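Local coordinates for twitching motility protein PilT (Aquifex aeolicus, PDB 2EYU), which probably acts as the ATP-driven motor that retracts type IV pili and so powers twitching motility, this construct being its C-terminal domain, at residues Y55-I60 with S73-R78; L171-G176 with L234-E239. The protein carries 1 engineered substitution. All coordinates share one frame; numbering follows the deposited sequence.

Contact 1. Residues Y55-I60 with S73-R78; sequences YHIITI and SIVNQR
The imidazole of His56 meets strand 74-78 both at a face and at its edge: CD1 of Ile74 lies over one face, while the carbonyl of Ile74 and the amide group of Asn76 approach the rim, the amide plane turned 78° from the ring. The guanidinium of Arg78 is covered on one face by Ile58 CG2, 3.8 Å from its CZ and offset toward the rim. With CG of His56 anti to the backbone N (chi1 -170°), ND1 donates to Ile74 O at 3.1 Å, straight at the hydrogen but tilted above the carbonyl plane. That oxygen also faces Ile57 N, in a backbone bond modelled doubtfully short, while His56 NE2 bonds Glu97. A phenylalanine in place of His56 would probably leave Glu97 without its imidazole mate and Ile74 O without its side-chain donor.

The two strands run parallel in the P-loop NTPase sheet, 74-79 being its edge strand within the chain; 56-61 is bonded on its other side to strand 101-104. In the usual parallel pattern, Asn76 N reaches Ile57 O at 2.7 Å, and the ladder continues with Thr59 N to Asn76 O and Arg78 N to Thr59 O. On the opposite face from His56, Ile57 CG2 packs on Val75 CG2 at 4.1 Å. Just ahead of the strands, Ser73 OG accepts Tyr55 N at 2.9 Å and also bonds Lys53 O.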
# COMPACT_ATOMS: atom_id res chain seq x y z
N TYR A 55 8.30 -4.76 -18.81
CA TYR A 55 8.52 -3.38 -18.42
C TYR A 55 9.97 -3.13 -18.01
O TYR A 55 10.72 -4.08 -17.82
CB TYR A 55 7.70 -3.01 -17.19
CG TYR A 55 6.22 -2.87 -17.33
CD1 TYR A 55 5.60 -2.73 -18.56
CD2 TYR A 55 5.43 -2.85 -16.18
CE1 TYR A 55 4.22 -2.60 -18.64
CE2 TYR A 55 4.06 -2.72 -16.26
CZ TYR A 55 3.46 -2.59 -17.50
OH TYR A 55 2.10 -2.45 -17.58
N HIS A 56 10.30 -1.86 -17.85
CA HIS A 56 11.48 -1.38 -17.15
C HIS A 56 11.08 -1.11 -15.69
O HIS A 56 10.16 -0.30 -15.50
CB HIS A 56 12.06 -0.12 -17.75
CG HIS A 56 13.39 0.27 -17.20
ND1 HIS A 56 14.10 -0.49 -16.30
CD2 HIS A 56 14.15 1.37 -17.45
CE1 HIS A 56 15.23 0.12 -16.01
NE2 HIS A 56 15.29 1.25 -16.69
N ILE A 57 11.73 -1.77 -14.74
CA ILE A 57 11.28 -1.59 -13.34
C ILE A 57 12.43 -1.06 -12.51
O ILE A 57 13.54 -1.58 -12.52
CB ILE A 57 10.69 -2.87 -12.73
CG1 ILE A 57 9.45 -3.46 -13.40
CG2 ILE A 57 10.30 -2.69 -11.26
CD1 ILE A 57 9.00 -4.78 -12.78
N ILE A 58 12.20 0.04 -11.77
CA ILE A 58 13.34 0.55 -11.00
C ILE A 58 12.96 0.52 -9.53
O ILE A 58 11.86 0.95 -9.14
CB ILE A 58 13.74 1.96 -11.46
CG1 ILE A 58 14.23 2.00 -12.92
CG2 ILE A 58 14.78 2.58 -10.53
CD1 ILE A 58 15.06 3.22 -13.25
N THR A 59 13.87 0.01 -8.71
CA THR A 59 13.62 -0.11 -7.27
C THR A 59 14.68 0.68 -6.49
O THR A 59 15.83 0.78 -6.91
CB THR A 59 13.65 -1.58 -6.81
OG1 THR A 59 14.57 -2.30 -7.65
CG2 THR A 59 12.31 -2.26 -7.00
N ILE A 60 14.27 1.26 -5.38
CA ILE A 60 15.03 2.06 -4.45
C ILE A 60 14.75 1.56 -3.03
O ILE A 60 13.65 1.90 -2.57
CB ILE A 60 14.61 3.53 -4.54
CG1 ILE A 60 14.64 4.09 -5.97
CG2 ILE A 60 15.41 4.41 -3.60
CD1 ILE A 60 13.69 5.27 -6.10
N SER A 73 10.51 -8.82 -17.37
CA SER A 73 10.76 -7.40 -17.21
C SER A 73 12.24 -7.11 -16.96
O SER A 73 12.95 -8.07 -16.71
CB SER A 73 9.93 -6.78 -16.07
OG SER A 73 8.64 -6.40 -16.47
N ILE A 74 12.60 -5.84 -17.06
CA ILE A 74 13.95 -5.35 -16.77
C ILE A 74 13.96 -4.56 -15.46
O ILE A 74 13.46 -3.44 -15.40
CB ILE A 74 14.49 -4.51 -17.93
CG1 ILE A 74 15.70 -3.64 -17.58
CG2 ILE A 74 13.39 -3.67 -18.56
CD1 ILE A 74 16.40 -3.10 -18.82
N VAL A 75 14.53 -5.19 -14.42
CA VAL A 75 14.50 -4.67 -13.06
C VAL A 75 15.85 -4.21 -12.53
O VAL A 75 16.84 -4.90 -12.30
CB VAL A 75 13.91 -5.74 -12.11
CG1 VAL A 75 14.90 -6.88 -11.93
CG2 VAL A 75 13.51 -5.16 -10.76
N ASN A 76 15.91 -2.90 -12.30
CA ASN A 76 17.08 -2.33 -11.64
C ASN A 76 16.75 -2.07 -10.17
O ASN A 76 15.82 -1.32 -9.89
CB ASN A 76 17.52 -1.06 -12.35
CG ASN A 76 18.12 -1.37 -13.71
OD1 ASN A 76 17.93 -2.47 -14.22
ND2 ASN A 76 18.84 -0.41 -14.28
N GLN A 77 17.49 -2.69 -9.27
CA GLN A 77 17.34 -2.57 -7.84
C GLN A 77 18.50 -1.80 -7.20
O GLN A 77 19.65 -2.20 -7.25
CB GLN A 77 17.24 -3.94 -7.17
CG GLN A 77 16.05 -4.78 -7.61
CD GLN A 77 15.88 -6.00 -6.73
OE1 GLN A 77 15.46 -5.83 -5.57
NE2 GLN A 77 16.21 -7.19 -7.22
N ARG A 78 18.17 -0.66 -6.61
CA ARG A 78 19.18 0.27 -6.14
C ARG A 78 19.09 0.44 -4.63
O ARG A 78 18.07 0.87 -4.09
CB ARG A 78 19.00 1.60 -6.88
CG ARG A 78 18.80 1.42 -8.38
CD ARG A 78 19.18 2.65 -9.19
NE ARG A 78 18.22 3.72 -9.04
CZ ARG A 78 17.90 4.69 -9.89
NH1 ARG A 78 18.46 4.80 -11.09
NH2 ARG A 78 16.98 5.58 -9.53

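Contact 2. Residues L171-G176 with L234-E239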
# COMPACT_ATOMS: atom_id res chain seq x y z
N LEU A 171 -0.70 -12.05 11.73
CA LEU A 171 -1.16 -12.59 13.01
C LEU A 171 -0.69 -14.03 13.19
O LEU A 171 -0.54 -14.74 12.20
CB LEU A 171 -2.67 -12.67 13.08
CG LEU A 171 -3.55 -11.55 13.61
CD1 LEU A 171 -3.80 -11.73 15.10
CD2 LEU A 171 -2.96 -10.18 13.32
N PRO A 172 -0.50 -14.49 14.42
CA PRO A 172 -0.22 -15.92 14.61
C PRO A 172 -1.47 -16.76 14.33
O PRO A 172 -2.51 -16.15 14.10
CB PRO A 172 0.11 -16.01 16.10
CG PRO A 172 -0.65 -14.88 16.71
CD PRO A 172 -0.55 -13.76 15.70
N LYS A 173 -1.31 -18.06 14.40
CA LYS A 173 -2.27 -19.14 14.47
C LYS A 173 -1.99 -20.28 13.47
O LYS A 173 -0.85 -20.54 13.08
CB LYS A 173 -3.70 -18.67 14.22
CG LYS A 173 -4.65 -18.57 15.40
CD LYS A 173 -3.97 -17.88 16.59
CE LYS A 173 -3.42 -19.02 17.48
NZ LYS A 173 -3.73 -20.30 16.76
N ILE A 174 -3.11 -20.91 13.11
CA ILE A 174 -3.16 -22.10 12.27
C ILE A 174 -3.68 -21.82 10.87
O ILE A 174 -3.97 -20.68 10.51
CB ILE A 174 -4.04 -23.17 12.95
CG1 ILE A 174 -3.54 -24.61 12.74
CG2 ILE A 174 -5.49 -23.03 12.51
CD1 ILE A 174 -2.91 -25.21 14.00
N GLY A 175 -3.78 -22.87 10.06
CA GLY A 175 -4.25 -22.79 8.69
C GLY A 175 -3.11 -22.95 7.68
O GLY A 175 -3.18 -23.80 6.80
N GLY A 176 -2.08 -22.13 7.83
CA GLY A 176 -0.90 -22.13 7.00
C GLY A 176 0.35 -21.71 7.77
O GLY A 176 1.46 -22.04 7.35
N LEU A 234 -9.78 -14.83 19.43
CA LEU A 234 -10.41 -13.58 19.86
C LEU A 234 -9.36 -12.62 20.38
O LEU A 234 -9.35 -11.47 19.95
CB LEU A 234 -11.46 -13.80 20.94
CG LEU A 234 -12.32 -12.61 21.37
CD1 LEU A 234 -12.92 -11.88 20.17
CD2 LEU A 234 -13.45 -13.05 22.29
N GLU A 235 -8.50 -13.08 21.31
CA GLU A 235 -7.55 -12.15 21.93
C GLU A 235 -6.59 -11.55 20.92
O GLU A 235 -6.17 -10.39 20.99
CB GLU A 235 -6.76 -12.85 23.03
CG GLU A 235 -7.46 -14.08 23.61
CD GLU A 235 -6.45 -15.13 24.04
OE1 GLU A 235 -6.85 -16.13 24.69
OE2 GLU A 235 -5.25 -14.96 23.72
N ASP A 236 -6.20 -12.36 19.95
CA ASP A 236 -5.26 -11.89 18.92
C ASP A 236 -5.86 -10.79 18.06
O ASP A 236 -5.18 -9.87 17.62
CB ASP A 236 -4.84 -13.08 18.05
CG ASP A 236 -3.81 -13.94 18.78
OD1 ASP A 236 -3.18 -13.38 19.71
OD2 ASP A 236 -3.65 -15.12 18.43
N ALA A 237 -7.16 -10.92 17.83
CA ALA A 237 -7.94 -10.04 16.97
C ALA A 237 -8.09 -8.67 17.62
O ALA A 237 -7.73 -7.64 17.05
CB ALA A 237 -9.30 -10.65 16.67
N MSE A 238 -8.61 -8.70 18.84
CA MSE A 238 -8.68 -7.52 19.69
C MSE A 238 -7.33 -6.82 19.84
O MSE A 238 -7.22 -5.59 19.84
CB MSE A 238 -9.21 -7.93 21.07
CG MSE A 238 -10.64 -8.44 21.08
SE MSE A 238 -11.86 -7.08 20.43
CE MSE A 238 -11.13 -5.76 21.63
N GLU A 239 -6.26 -7.61 19.96
CA GLU A 239 -4.93 -7.04 20.12
C GLU A 239 -4.44 -6.22 18.93
O GLU A 239 -3.63 -5.31 19.09
CB GLU A 239 -3.93 -8.18 20.38
CG GLU A 239 -3.70 -8.53 21.84
CD GLU A 239 -2.37 -9.22 22.09
OE1 GLU A 239 -1.79 -9.02 23.18
OE2 GLU A 239 -1.89 -9.98 21.22
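Asp236, on the first turn of helix 234-240, reaches across to three successive residues, Leu171, Pro172 and Lys173, and its neighbours change from the leucine at CB to the proline and lysine toward the tip. Its CB rests against Leu171 CD1 at 3.4 Å. That methyl also lies 3.4 Å from the backbone O of Asp236, so one branch of the leucine touches both the root of the side chain and the helix backbone. One bond further out, Asp236 CG comes to 3.9 Å from Pro172 CG, the proline ring arriving from the opposite direction. At the tip, OD2 is 3.5 Å from the same Pro172 CG and 3.3 Å from Lys173 CD, so this carboxylate oxygen is bordered by carbon from two side chains.

The lysine chain is folded along its length, its last torsion nearly eclipsed at 2°, so that its end curls back toward its own CB. NZ therefore stays 5.4 Å from Asp236 OD2: the opposite charges may attract at that range, but the aliphatic part of the lysine makes the contact and there is no salt bridge. The interface is small and rests on van der Waals contacts. It is buried at the Leu171 end, where the leucine also packs on Ile232, and becomes exposed at Pro172 and Lys173. Ala237, next along the helix, points its methyl away from the loop and packs on Ile232 and Leu247.

Leu171 ends strand 162-171 and is still bonded through its backbone to Val179, so the residues that follow begin the loop of a beta hairpin, and the arrangement is that of a hairpin's loop end lying against the N-terminal turn of a short helix near the C-terminus.

Contacts 1 and 2 belong to distant parts of the domain, their centres about 36 Å apart and their nearest atoms about 24 Å apart, and share no strand or helix. Strands 56-61 and 162-171 do belong to one mixed sheet, but contact 1 joins two of its parallel strands, whereas contact 2 joins the loop of its antiparallel portion to a helix beyond the sheet. Contact 1 grades from buried residues on the inner strand to more exposed ones on the edge strand and is dominated by hydrogen bonds. Contact 2 lies nearer the surface, covers about a quarter of the area, 157 against 616 Å², and relies on carbon contacts around a carboxylate.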